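Local atomic coordinates of HP0958 (Helicobacter pylori, PDB entry 3NA7), a protein that probably acts in flagellar biogenesis as an export chaperone and post-transcriptional regulator, pairing a long coiled-coil hairpin with a zinc-ribbon domain. Residues A[213-216]-A[217-221]; A[29-32]-A[33-37]; A[79-82]-A[83-86]; A[102-105]-A[106-109]. One frame throughout, in Å; residues are numbered along the deposited sequence.

Interaction 1 (A[213-216]-A[217-221])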
# COMPACT_ATOMS: atom_id res chain seq x y z
N TYR A 213 -20.69 -22.29 33.39
CA TYR A 213 -19.64 -23.26 33.09
C TYR A 213 -20.16 -24.69 33.31
O TYR A 213 -19.84 -25.60 32.55
CB TYR A 213 -18.37 -22.99 33.92
CG TYR A 213 -17.28 -24.02 33.73
CD1 TYR A 213 -17.23 -25.16 34.54
CD2 TYR A 213 -16.30 -23.87 32.75
CE1 TYR A 213 -16.23 -26.12 34.38
CE2 TYR A 213 -15.29 -24.81 32.59
CZ TYR A 213 -15.26 -25.94 33.40
OH TYR A 213 -14.27 -26.88 33.25
N THR A 214 -20.97 -24.86 34.34
CA THR A 214 -21.55 -26.16 34.67
C THR A 214 -22.56 -26.54 33.59
O THR A 214 -22.54 -27.67 33.10
CB THR A 214 -22.20 -26.16 36.07
OG1 THR A 214 -21.31 -25.57 37.01
CG2 THR A 214 -22.51 -27.58 36.51
N GLU A 215 -23.38 -25.57 33.19
CA GLU A 215 -24.41 -25.76 32.17
C GLU A 215 -23.83 -26.24 30.86
O GLU A 215 -24.39 -27.11 30.21
CB GLU A 215 -25.19 -24.46 31.94
CG GLU A 215 -26.70 -24.61 32.00
CD GLU A 215 -27.25 -24.42 33.41
OE1 GLU A 215 -27.33 -23.26 33.87
OE2 GLU A 215 -27.62 -25.43 34.05
N VAL A 216 -22.69 -25.67 30.46
CA VAL A 216 -22.05 -26.08 29.21
C VAL A 216 -21.53 -27.51 29.32
O VAL A 216 -21.67 -28.28 28.37
CB VAL A 216 -20.89 -25.14 28.80
CG1 VAL A 216 -20.22 -25.63 27.52
CG2 VAL A 216 -21.39 -23.71 28.61
N LEU A 217 -20.95 -27.86 30.46
CA LEU A 217 -20.33 -29.18 30.59
C LEU A 217 -21.36 -30.27 30.89
O LEU A 217 -21.29 -31.36 30.31
CB LEU A 217 -19.20 -29.19 31.63
CG LEU A 217 -18.05 -28.19 31.52
CD1 LEU A 217 -16.80 -28.83 32.00
CD2 LEU A 217 -17.83 -27.65 30.12
N THR A 218 -22.31 -29.96 31.77
CA THR A 218 -23.23 -30.96 32.30
C THR A 218 -24.42 -31.24 31.37
O THR A 218 -24.69 -32.40 31.04
CB THR A 218 -23.71 -30.60 33.73
OG1 THR A 218 -24.15 -31.79 34.40
CG2 THR A 218 -24.84 -29.56 33.73
N SER A 219 -25.11 -30.19 30.93
CA SER A 219 -26.35 -30.35 30.16
C SER A 219 -26.09 -30.60 28.67
O SER A 219 -25.02 -30.27 28.15
CB SER A 219 -27.31 -29.17 30.40
OG SER A 219 -26.78 -27.93 29.95
N GLY A 220 -27.06 -31.22 28.01
CA GLY A 220 -26.88 -31.69 26.64
C GLY A 220 -27.37 -30.70 25.61
O GLY A 220 -27.96 -31.07 24.60
N ASP A 221 -27.13 -29.42 25.87
CA ASP A 221 -27.62 -28.36 25.01
C ASP A 221 -26.50 -27.68 24.21
O ASP A 221 -25.44 -28.26 23.93
CB ASP A 221 -28.42 -27.33 25.82
CG ASP A 221 -29.38 -27.97 26.81
OD1 ASP A 221 -30.43 -28.49 26.38
OD2 ASP A 221 -29.07 -27.95 28.02
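Leu-217 lies over one face of the Tyr-213 ring, one helical turn further on, in a CH-pi contact. Its CG sits 4.2 Å from the centroid of the Tyr-213 ring and 20° off the ring normal, displaced toward the rim, while CD1 reaches on to the phenol end, 3.6 Å from Tyr-213 CZ. The ring can receive it because Tyr-213 carries CG anti to the backbone N (chi1 176°). An aliphatic branch suits a ring face, which offers C-H groups a pi surface.

The second focus is Glu-215 O, gripped twice by Ser-219, the residue at which the chain leaves helical geometry. Ser-219 N gives a bond of 3.2 Å to Glu-215 O from above the carbonyl plane, and Ser-219 OG one of 2.5 Å to the same oxygen. A small hydroxyl fits such a helix end, since it folds back on a carbonyl of the last turn. Between these points, Thr-218 N bonds to Thr-214 O at 2.7 Å, and the hydroxyl of Thr-214 turns back to the carbonyl of Asp-210.

Helix 210-218 belongs to the zinc ribbon; Val-216 and Tyr-213 lean on Ile-196, just past strand 193-195, and Leu-217 touches Ala-234, just past strand 231-233.

Interaction 2 (A[29-32]-A[33-37])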
# COMPACT_ATOMS: atom_id res chain seq x y z
N GLU A 29 -0.66 -14.99 -0.82
CA GLU A 29 0.73 -15.49 -0.77
C GLU A 29 1.21 -15.88 -2.16
O GLU A 29 2.31 -15.54 -2.53
CB GLU A 29 0.92 -16.68 0.19
CG GLU A 29 1.03 -16.38 1.70
CD GLU A 29 1.98 -15.24 2.06
OE1 GLU A 29 3.14 -15.20 1.62
OE2 GLU A 29 1.54 -14.36 2.83
N LYS A 30 0.37 -16.58 -2.92
CA LYS A 30 0.69 -17.00 -4.27
C LYS A 30 1.02 -15.82 -5.20
O LYS A 30 1.92 -15.93 -6.02
CB LYS A 30 -0.46 -17.80 -4.87
CG LYS A 30 -0.76 -19.13 -4.17
CD LYS A 30 0.26 -20.16 -4.47
CE LYS A 30 -0.17 -21.54 -3.99
NZ LYS A 30 1.02 -22.42 -4.13
N ARG A 31 0.30 -14.71 -5.02
CA ARG A 31 0.46 -13.47 -5.80
C ARG A 31 1.57 -12.54 -5.30
O ARG A 31 1.92 -11.58 -5.98
CB ARG A 31 -0.87 -12.68 -5.83
CG ARG A 31 -2.05 -13.42 -6.50
CD ARG A 31 -3.14 -12.46 -6.96
NE ARG A 31 -2.53 -11.37 -7.73
CZ ARG A 31 -2.46 -11.31 -9.06
NH1 ARG A 31 -3.00 -12.27 -9.82
NH2 ARG A 31 -1.85 -10.29 -9.64
N LYS A 32 2.13 -12.81 -4.13
CA LYS A 32 3.01 -11.81 -3.48
C LYS A 32 4.16 -11.28 -4.37
O LYS A 32 4.37 -10.09 -4.45
CB LYS A 32 3.55 -12.31 -2.13
CG LYS A 32 4.50 -11.29 -1.41
CD LYS A 32 5.15 -11.89 -0.15
CE LYS A 32 6.30 -11.00 0.40
NZ LYS A 32 6.89 -11.60 1.66
N ASP A 33 4.89 -12.16 -5.03
CA ASP A 33 6.03 -11.75 -5.87
C ASP A 33 5.54 -10.99 -7.10
O ASP A 33 6.11 -9.97 -7.49
CB ASP A 33 6.82 -12.98 -6.33
CG ASP A 33 7.68 -13.59 -5.23
OD1 ASP A 33 7.97 -12.93 -4.20
OD2 ASP A 33 8.08 -14.76 -5.41
N LEU A 34 4.46 -11.49 -7.70
CA LEU A 34 3.84 -10.82 -8.84
C LEU A 34 3.28 -9.43 -8.49
O LEU A 34 3.57 -8.49 -9.22
CB LEU A 34 2.78 -11.69 -9.51
CG LEU A 34 1.91 -10.98 -10.57
CD1 LEU A 34 2.77 -10.47 -11.73
CD2 LEU A 34 0.76 -11.86 -11.10
N ASP A 35 2.49 -9.31 -7.42
CA ASP A 35 1.95 -8.00 -7.01
C ASP A 35 3.08 -7.03 -6.62
O ASP A 35 3.00 -5.83 -6.89
CB ASP A 35 0.97 -8.12 -5.84
CG ASP A 35 -0.32 -8.85 -6.21
OD1 ASP A 35 -0.73 -8.87 -7.40
OD2 ASP A 35 -0.95 -9.40 -5.28
N LYS A 36 4.13 -7.56 -6.01
CA LYS A 36 5.32 -6.74 -5.70
C LYS A 36 5.95 -6.11 -6.97
O LYS A 36 6.20 -4.90 -7.02
CB LYS A 36 6.35 -7.57 -4.93
CG LYS A 36 7.63 -6.82 -4.58
CD LYS A 36 7.54 -6.12 -3.23
CE LYS A 36 8.65 -5.05 -3.09
NZ LYS A 36 9.99 -5.52 -3.60
N ALA A 37 6.14 -6.93 -8.00
CA ALA A 37 6.68 -6.46 -9.28
C ALA A 37 5.78 -5.41 -9.92
O ALA A 37 6.25 -4.33 -10.25
CB ALA A 37 6.92 -7.63 -10.24
O HOH W 1 3.91 -14.49 -7.37
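Arg-31 O receives Asp-35 N at 2.7 Å in an almost straight bond (N-H...O 177°), and Lys-32 O receives Lys-36 N one residue on. Between Lys-30 and Leu-34 the turn opens: helix 24-85 is kinked here, and a water takes the place of the direct bond, donating to Lys-30 O at 2.8 Å and accepting from Leu-34 N at 3.1 Å.

Across the same turn, Arg-31 holds the Asp-35 carboxylate side-on. Its NE and NH2 both donate to the single oxygen OD1: NH2 lies 2.9 Å from Asp-35 OD1, nearly along the C-O axis, and NE is 3.1 Å from Asp-35 OD1 on the syn side. The oxygen stays close to the guanidinium plane, although the two flat groups are turned 30° apart. A bend at chi3 (50°) folds the arginine head back onto the aspartate. Leu-34 runs alongside, CD2 3.4 Å from Arg-31 NH2, and packs on Ala-141 of helix 91-171, while Arg-31 also touches Val-148 there.

Arginine suits a position between apolar packing and solvent: its stem can pack while its head pairs with acid. Two donors on one oxygen probably concentrate the carboxylate's negative charge there, and the salt bridge spans the kink that a water bridges.

Interaction 3 (A[79-82]-A[83-86]); sequences IQKK and MSEI
Three donors from the following turn converge on Lys-81 O. Ser-84 OG comes to 2.5 Å from Lys-81 O, a hydrogen bond so short that its exact length is doubtful, and the backbone adds two weak ones, from Ser-84 N at 3.1 Å and Glu-85 N at 3.4 Å. The hydroxyl gets there because OG stands between the backbone N and the carbonyl carbon of its own residue (chi1 70°), which folds it back along the helix. Serine suits this last turn of helix 24-85, where the two main-chain bonds to this carbonyl are weak.

A salt bridge flanks that oxygen. Lys-81 extends its chain and bends at chi4 (-57°), bringing NZ to 3.0 Å from Glu-85 OE2, which it meets from above the carboxylate plane. Long, flexible side chains on an exposed face can span four residues in this way.

Met-83 closes the apolar side: its CG passes 4.3 Å from Ile-79 CG2. Both side chains turn to helix 91-171, Met-83 on Leu-92 and Leu-95, Ile-79 on Glu-98 and Glu-99; an unbranched thioether adapts readily to such a seam near the hairpin tip. Ile-86 N still bonds to Lys-82 O at 2.8 Å, although Ile-86 leaves the helix with positive phi. The lysine's positive charge probably offsets the carboxylate placed at the negative end of the helix, tying residues four apart in the last turn.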
# COMPACT_ATOMS: atom_id res chain seq x y z
N ILE A 79 28.08 50.04 -19.80
CA ILE A 79 29.16 50.65 -19.02
C ILE A 79 30.40 50.86 -19.87
O ILE A 79 31.05 51.89 -19.77
CB ILE A 79 29.54 49.82 -17.77
CG1 ILE A 79 28.39 49.83 -16.76
CG2 ILE A 79 30.83 50.36 -17.12
CD1 ILE A 79 28.52 48.79 -15.66
N GLN A 80 30.72 49.88 -20.70
CA GLN A 80 31.89 49.93 -21.57
C GLN A 80 31.74 51.02 -22.61
O GLN A 80 32.70 51.75 -22.89
CB GLN A 80 32.12 48.57 -22.23
CG GLN A 80 32.54 47.52 -21.21
CD GLN A 80 32.70 46.14 -21.77
OE1 GLN A 80 32.36 45.86 -22.93
NE2 GLN A 80 33.21 45.24 -20.95
N LYS A 81 30.54 51.15 -23.18
CA LYS A 81 30.28 52.20 -24.15
C LYS A 81 30.56 53.56 -23.50
O LYS A 81 31.22 54.40 -24.10
CB LYS A 81 28.85 52.12 -24.68
CG LYS A 81 28.57 53.03 -25.89
CD LYS A 81 27.25 52.63 -26.57
CE LYS A 81 26.84 53.59 -27.67
NZ LYS A 81 26.72 54.99 -27.17
N LYS A 82 30.08 53.75 -22.27
CA LYS A 82 30.34 54.98 -21.50
C LYS A 82 31.81 55.26 -21.26
O LYS A 82 32.22 56.43 -21.23
CB LYS A 82 29.59 54.96 -20.17
CG LYS A 82 28.21 55.62 -20.24
CD LYS A 82 27.22 54.99 -19.26
CE LYS A 82 25.84 55.63 -19.40
NZ LYS A 82 24.75 54.61 -19.35
N MET A 83 32.60 54.20 -21.10
CA MET A 83 34.04 54.35 -20.90
C MET A 83 34.69 54.87 -22.18
O MET A 83 35.64 55.65 -22.12
CB MET A 83 34.73 53.04 -20.47
CG MET A 83 34.01 52.24 -19.38
SD MET A 83 34.91 50.91 -18.53
CE MET A 83 35.93 50.18 -19.79
N SER A 84 34.18 54.44 -23.33
CA SER A 84 34.76 54.86 -24.61
C SER A 84 34.61 56.37 -24.87
O SER A 84 35.54 57.02 -25.34
CB SER A 84 34.19 54.03 -25.76
OG SER A 84 32.83 54.33 -26.00
N GLU A 85 33.44 56.90 -24.53
CA GLU A 85 33.07 58.31 -24.74
C GLU A 85 33.59 59.15 -23.60
O GLU A 85 33.92 60.32 -23.76
CB GLU A 85 31.54 58.43 -24.81
CG GLU A 85 30.88 57.46 -25.79
CD GLU A 85 29.40 57.26 -25.53
OE1 GLU A 85 28.98 57.15 -24.36
OE2 GLU A 85 28.64 57.20 -26.52
N ILE A 86 33.62 58.51 -22.43
CA ILE A 86 34.16 59.02 -21.17
C ILE A 86 33.62 60.37 -20.64
O ILE A 86 32.52 60.39 -20.08
CB ILE A 86 35.71 58.83 -21.01
CG1 ILE A 86 36.10 58.89 -19.52
CG2 ILE A 86 36.53 59.80 -21.87
CD1 ILE A 86 35.03 58.35 -18.56

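Interaction 4 (A[102-105]-A[106-109]); sequences AKER and SNQA
Glu-104 and Asn-107 join side chains across one turn of helix 91-171, the second arm of the antiparallel coiled-coil hairpin. Their meeting is the polar side-chain bond of this stretch: Asn-107 ND2 donates to Glu-104 OE2 at 3.2 Å, with a fairly straight N-H...O angle of 160°. The acceptor lies close to the amide plane and the donor comes from above the carboxylate plane, with the two flat groups turned 72° against each other. Glu-104 bends at chi2 (-53°), which swings its carboxylate forward along the helix toward Asn-107. Its other oxygen, OE1, faces Gln-108, whose NE2 is 3.5 Å away from Glu-104 OE1. Asparagine suits this surface place as a neutral donor short enough to meet an acid one turn back; OE1 also has a long, weak ion pair with Arg-111.

The main-chain bonds are regular. Ser-106 N, Asn-107 N, Gln-108 N and Ala-109 N each donate to the carbonyl four residues earlier, with Asn-107 N at 2.9 Å from Lys-103 O and Ala-109 N at 3.0 Å from Arg-105 O.

Small side chains pack on the face turned to helix 24-85. There Ala-102, Ser-106 and Ala-109 rest on Ile-76, on Leu-69 and Thr-72, and on Leu-69 respectively, their modest size letting the two arms come close. Ser-106 OG adds a weak hydrogen bond to Asn-73, and Ser-106 CB lies 3.6 Å from Ala-102 O.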
# COMPACT_ATOMS: atom_id res chain seq x y z
N ALA A 102 29.46 44.38 -11.98
CA ALA A 102 28.57 43.81 -12.98
C ALA A 102 29.12 42.49 -13.54
O ALA A 102 28.36 41.57 -13.76
CB ALA A 102 28.32 44.81 -14.10
N LYS A 103 30.43 42.42 -13.77
CA LYS A 103 31.12 41.16 -14.14
C LYS A 103 30.92 40.07 -13.11
O LYS A 103 30.67 38.92 -13.47
CB LYS A 103 32.62 41.37 -14.32
CG LYS A 103 33.09 41.49 -15.78
CD LYS A 103 34.55 42.02 -15.86
CE LYS A 103 35.35 41.32 -16.98
NZ LYS A 103 34.57 41.16 -18.25
N GLU A 104 31.05 40.42 -11.83
CA GLU A 104 30.85 39.44 -10.78
C GLU A 104 29.44 38.90 -10.76
O GLU A 104 29.25 37.71 -10.59
CB GLU A 104 31.26 39.96 -9.39
CG GLU A 104 32.43 39.21 -8.77
CD GLU A 104 32.26 37.68 -8.72
OE1 GLU A 104 31.44 37.13 -7.94
OE2 GLU A 104 33.00 37.01 -9.47
N ARG A 105 28.45 39.77 -10.97
CA ARG A 105 27.05 39.32 -10.97
C ARG A 105 26.82 38.38 -12.15
O ARG A 105 26.16 37.35 -12.03
CB ARG A 105 26.07 40.50 -10.97
CG ARG A 105 26.21 41.41 -9.73
CD ARG A 105 25.09 42.42 -9.60
NE ARG A 105 24.91 42.77 -8.20
CZ ARG A 105 25.08 43.99 -7.68
NH1 ARG A 105 25.40 45.02 -8.45
NH2 ARG A 105 24.91 44.17 -6.37
N SER A 106 27.43 38.70 -13.29
CA SER A 106 27.34 37.82 -14.44
C SER A 106 28.06 36.47 -14.18
O SER A 106 27.56 35.42 -14.60
CB SER A 106 27.84 38.53 -15.71
OG SER A 106 28.35 37.60 -16.63
N ASN A 107 29.18 36.49 -13.45
CA ASN A 107 29.81 35.22 -13.02
C ASN A 107 28.95 34.37 -12.09
O ASN A 107 28.96 33.14 -12.19
CB ASN A 107 31.17 35.41 -12.36
CG ASN A 107 32.17 36.13 -13.25
OD1 ASN A 107 32.01 36.19 -14.46
ND2 ASN A 107 33.23 36.67 -12.63
N GLN A 108 28.23 35.02 -11.17
CA GLN A 108 27.25 34.34 -10.29
C GLN A 108 26.12 33.67 -11.09
O GLN A 108 25.80 32.51 -10.83
CB GLN A 108 26.64 35.30 -9.27
CG GLN A 108 27.58 35.69 -8.15
CD GLN A 108 27.26 37.06 -7.55
OE1 GLN A 108 26.21 37.65 -7.81
NE2 GLN A 108 28.19 37.58 -6.76
N ALA A 109 25.54 34.40 -12.04
CA ALA A 109 24.46 33.85 -12.86
C ALA A 109 24.92 32.66 -13.69
O ALA A 109 24.19 31.67 -13.80
CB ALA A 109 23.84 34.91 -13.76

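Interactions 2, 3 and 4 all belong to the coiled-coil hairpin, whereas interaction 1 lies in the zinc ribbon at the far end, its centre about 112 Å from that of interaction 3. Interactions 2 and 3 share helix 24-85, one at a water-bridged kink and the other at the helix end; interaction 4 is on helix 91-171 and touches interaction 3 through Ile-79 and Ala-102. Interactions 1, 2 and 3 are surface contacts, and interaction 4 is partly buried. The chemistry follows: ion pairs tie turns in 2 and 3, a neutral amide meets a carboxylate in 4, and serine hydroxyls fold back on carbonyls near the helix ends in 1 and 3.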